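Local coordinates for UDP-N-acetylglucosamine 4-epimerase (Bacillus cereus, PDB 3M2P), which probably interconverts UDP-N-acetylglucosamine and its 4-epimer, as a member of the NAD(P)-dependent epimerase/dehydratase family, at residues T117-N122 with S262-S267. Numbering follows the deposited sequence.
Sequences TSLPWN and SSYMDS
With chi1 at 48°, CG of Tyr264 sits between the backbone N and the carbonyl carbon, which folds the phenol back toward Leu119 and Pro120 although its CB points away from them. In Leu119, CG lies anti to the carbonyl carbon, and a chi2 of 149° then puts CD2 between the Tyr264 and Trp121 rings. Here a single beta bridge, Trp121 with Met265, joins two loops of an extended short-chain dehydrogenase/reductase fold: the one after Rossmann strand 103-109 and the one leading into helix 268-273. The two segments run in roughly the same direction, and two backbone bonds tie them. Asp266 N reaches Trp121 O at 2.9 Å, from above the carbonyl plane, while Trp121 N to Tyr264 O is straight but weak at 3.4 Å.

The CH-pi contact is almost perfectly centred: Leu119 CD2 lies 3.7 Å from the centroid of the Tyr264 ring, and the same methyl covers one face of the Trp121 indole. Pro120, entered through a cis peptide bond, comes at the edge of the phenol, CB touching CE2. The buried indole presents its six-membered ring to 262-267, CZ3 against Ser263 CB at 3.5 Å. A stack on Tyr113 and a bond from NE1 to Asp115 O help fix its rotation. Ser263 is hydrogen-bonded through its backbone to Lys196 and Glu198, and Glu198 OE1 accepts from Met265 N, which ties 262-267 to strand 197-201. Asp266 turns OD1 to Ser268 OG at the start of the next helix. At the other end of the contact, Leu119 CD1 rests 3.5 Å from Ser262 CB.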
loop_
_atom_site.group_PDB
_atom_site.type_symbol
_atom_site.label_atom_id
_atom_site.label_comp_id
_atom_site.label_asym_id
_atom_site.label_seq_id
_atom_site.Cartn_x
_atom_site.Cartn_y
_atom_site.Cartn_z
ATOM N N THR A 117 5.483 -4.517 -17.718
ATOM C CA THR A 117 6.659 -3.977 -18.378
ATOM C C THR A 117 7.922 -4.375 -17.636
ATOM O O THR A 117 9.030 -4.301 -18.173
ATOM C CB THR A 117 6.541 -2.440 -18.406
ATOM O OG1 THR A 117 5.771 -2.049 -19.549
ATOM C CG2 THR A 117 7.913 -1.741 -18.422
ATOM N N SER A 118 7.740 -4.838 -16.407
ATOM C CA SER A 118 8.803 -4.830 -15.421
ATOM C C SER A 118 9.216 -6.235 -15.016
ATOM O O SER A 118 10.147 -6.426 -14.242
ATOM C CB SER A 118 8.303 -4.073 -14.197
ATOM O OG SER A 118 9.234 -3.092 -13.810
ATOM N N LEU A 119 8.497 -7.219 -15.527
ATOM C CA LEU A 119 8.788 -8.612 -15.224
ATOM C C LEU A 119 10.215 -8.992 -15.635
ATOM O O LEU A 119 10.726 -8.517 -16.656
ATOM C CB LEU A 119 7.761 -9.509 -15.930
ATOM C CG LEU A 119 6.321 -9.381 -15.432
ATOM C CD1 LEU A 119 5.342 -9.645 -16.541
ATOM C CD2 LEU A 119 6.075 -10.320 -14.251
ATOM N N PRO A 120 10.885 -9.816 -14.817
ATOM C CA PRO A 120 10.430 -10.279 -13.504
ATOM C C PRO A 120 10.634 -9.202 -12.429
ATOM O O PRO A 120 11.569 -8.390 -12.527
ATOM C CB PRO A 120 11.361 -11.465 -13.205
ATOM C CG PRO A 120 12.298 -11.570 -14.367
ATOM C CD PRO A 120 12.249 -10.280 -15.101
ATOM N N TRP A 121 9.785 -9.216 -11.403
ATOM C CA TRP A 121 9.848 -8.209 -10.348
ATOM C C TRP A 121 10.822 -8.575 -9.235
ATOM O O TRP A 121 10.764 -9.675 -8.683
ATOM C CB TRP A 121 8.460 -7.980 -9.746
ATOM C CG TRP A 121 7.440 -7.520 -10.733
ATOM C CD1 TRP A 121 7.577 -6.513 -11.638
ATOM C CD2 TRP A 121 6.117 -8.035 -10.900
ATOM N NE1 TRP A 121 6.429 -6.382 -12.372
ATOM C CE2 TRP A 121 5.513 -7.303 -11.939
ATOM C CE3 TRP A 121 5.385 -9.049 -10.278
ATOM C CZ2 TRP A 121 4.204 -7.546 -12.366
ATOM C CZ3 TRP A 121 4.079 -9.295 -10.711
ATOM C CH2 TRP A 121 3.508 -8.547 -11.742
ATOM N N ASN A 122 11.718 -7.653 -8.901
ATOM C CA ASN A 122 12.500 -7.814 -7.682
ATOM C C ASN A 122 12.076 -6.775 -6.666
ATOM O O ASN A 122 11.365 -5.837 -6.991
ATOM C CB ASN A 122 14.013 -7.766 -7.938
ATOM C CG ASN A 122 14.498 -6.403 -8.369
ATOM O OD1 ASN A 122 13.836 -5.391 -8.159
ATOM N ND2 ASN A 122 15.673 -6.371 -8.972
ATOM N N SER A 262 0.396 -11.406 -16.487
ATOM C CA SER A 262 1.564 -12.130 -15.987
ATOM C C SER A 262 1.986 -11.681 -14.591
ATOM O O SER A 262 1.984 -10.493 -14.287
ATOM C CB SER A 262 2.744 -11.979 -16.946
ATOM O OG SER A 262 2.641 -12.899 -18.011
ATOM N N SER A 263 2.351 -12.635 -13.742
ATOM C CA SER A 263 2.963 -12.289 -12.460
ATOM C C SER A 263 3.968 -13.331 -11.982
ATOM O O SER A 263 3.623 -14.472 -11.698
ATOM C CB SER A 263 1.908 -11.988 -11.383
ATOM O OG SER A 263 0.992 -13.055 -11.213
ATOM N N TYR A 264 5.227 -12.921 -11.913
ATOM C CA TYR A 264 6.272 -13.765 -11.361
ATOM C C TYR A 264 7.385 -12.897 -10.827
ATOM O O TYR A 264 7.463 -11.718 -11.154
ATOM C CB TYR A 264 6.813 -14.751 -12.398
ATOM C CG TYR A 264 7.163 -14.162 -13.755
ATOM C CD1 TYR A 264 6.235 -14.166 -14.789
ATOM C CD2 TYR A 264 8.425 -13.633 -14.010
ATOM C CE1 TYR A 264 6.540 -13.649 -16.028
ATOM C CE2 TYR A 264 8.740 -13.106 -15.252
ATOM C CZ TYR A 264 7.792 -13.126 -16.263
ATOM O OH TYR A 264 8.077 -12.627 -17.516
HETATM N N MSE A 265 8.251 -13.477 -10.007
HETATM C CA MSE A 265 9.282 -12.695 -9.344
HETATM C C MSE A 265 10.660 -13.290 -9.456
HETATM O O MSE A 265 10.841 -14.496 -9.580
HETATM C CB MSE A 265 8.979 -12.542 -7.855
HETATM C CG MSE A 265 7.692 -11.835 -7.538
HETATM SE SE MSE A 265 7.188 -12.152 -5.688
HETATM C CE MSE A 265 7.259 -14.116 -5.692
ATOM N N ASP A 266 11.629 -12.396 -9.350
ATOM C CA ASP A 266 13.023 -12.722 -9.159
ATOM C C ASP A 266 13.253 -12.933 -7.659
ATOM O O ASP A 266 13.050 -12.020 -6.858
ATOM C CB ASP A 266 13.829 -11.538 -9.674
ATOM C CG ASP A 266 15.286 -11.664 -9.399
ATOM O OD1 ASP A 266 15.673 -12.676 -8.789
ATOM O OD2 ASP A 266 16.041 -10.745 -9.789
ATOM N N SER A 267 13.646 -14.137 -7.261
ATOM C CA SER A 267 13.827 -14.415 -5.834
ATOM C C SER A 267 15.293 -14.549 -5.396
ATOM O O SER A 267 15.595 -15.205 -4.391
ATOM C CB SER A 267 13.032 -15.652 -5.421
ATOM O OG SER A 267 11.649 -15.437 -5.607
#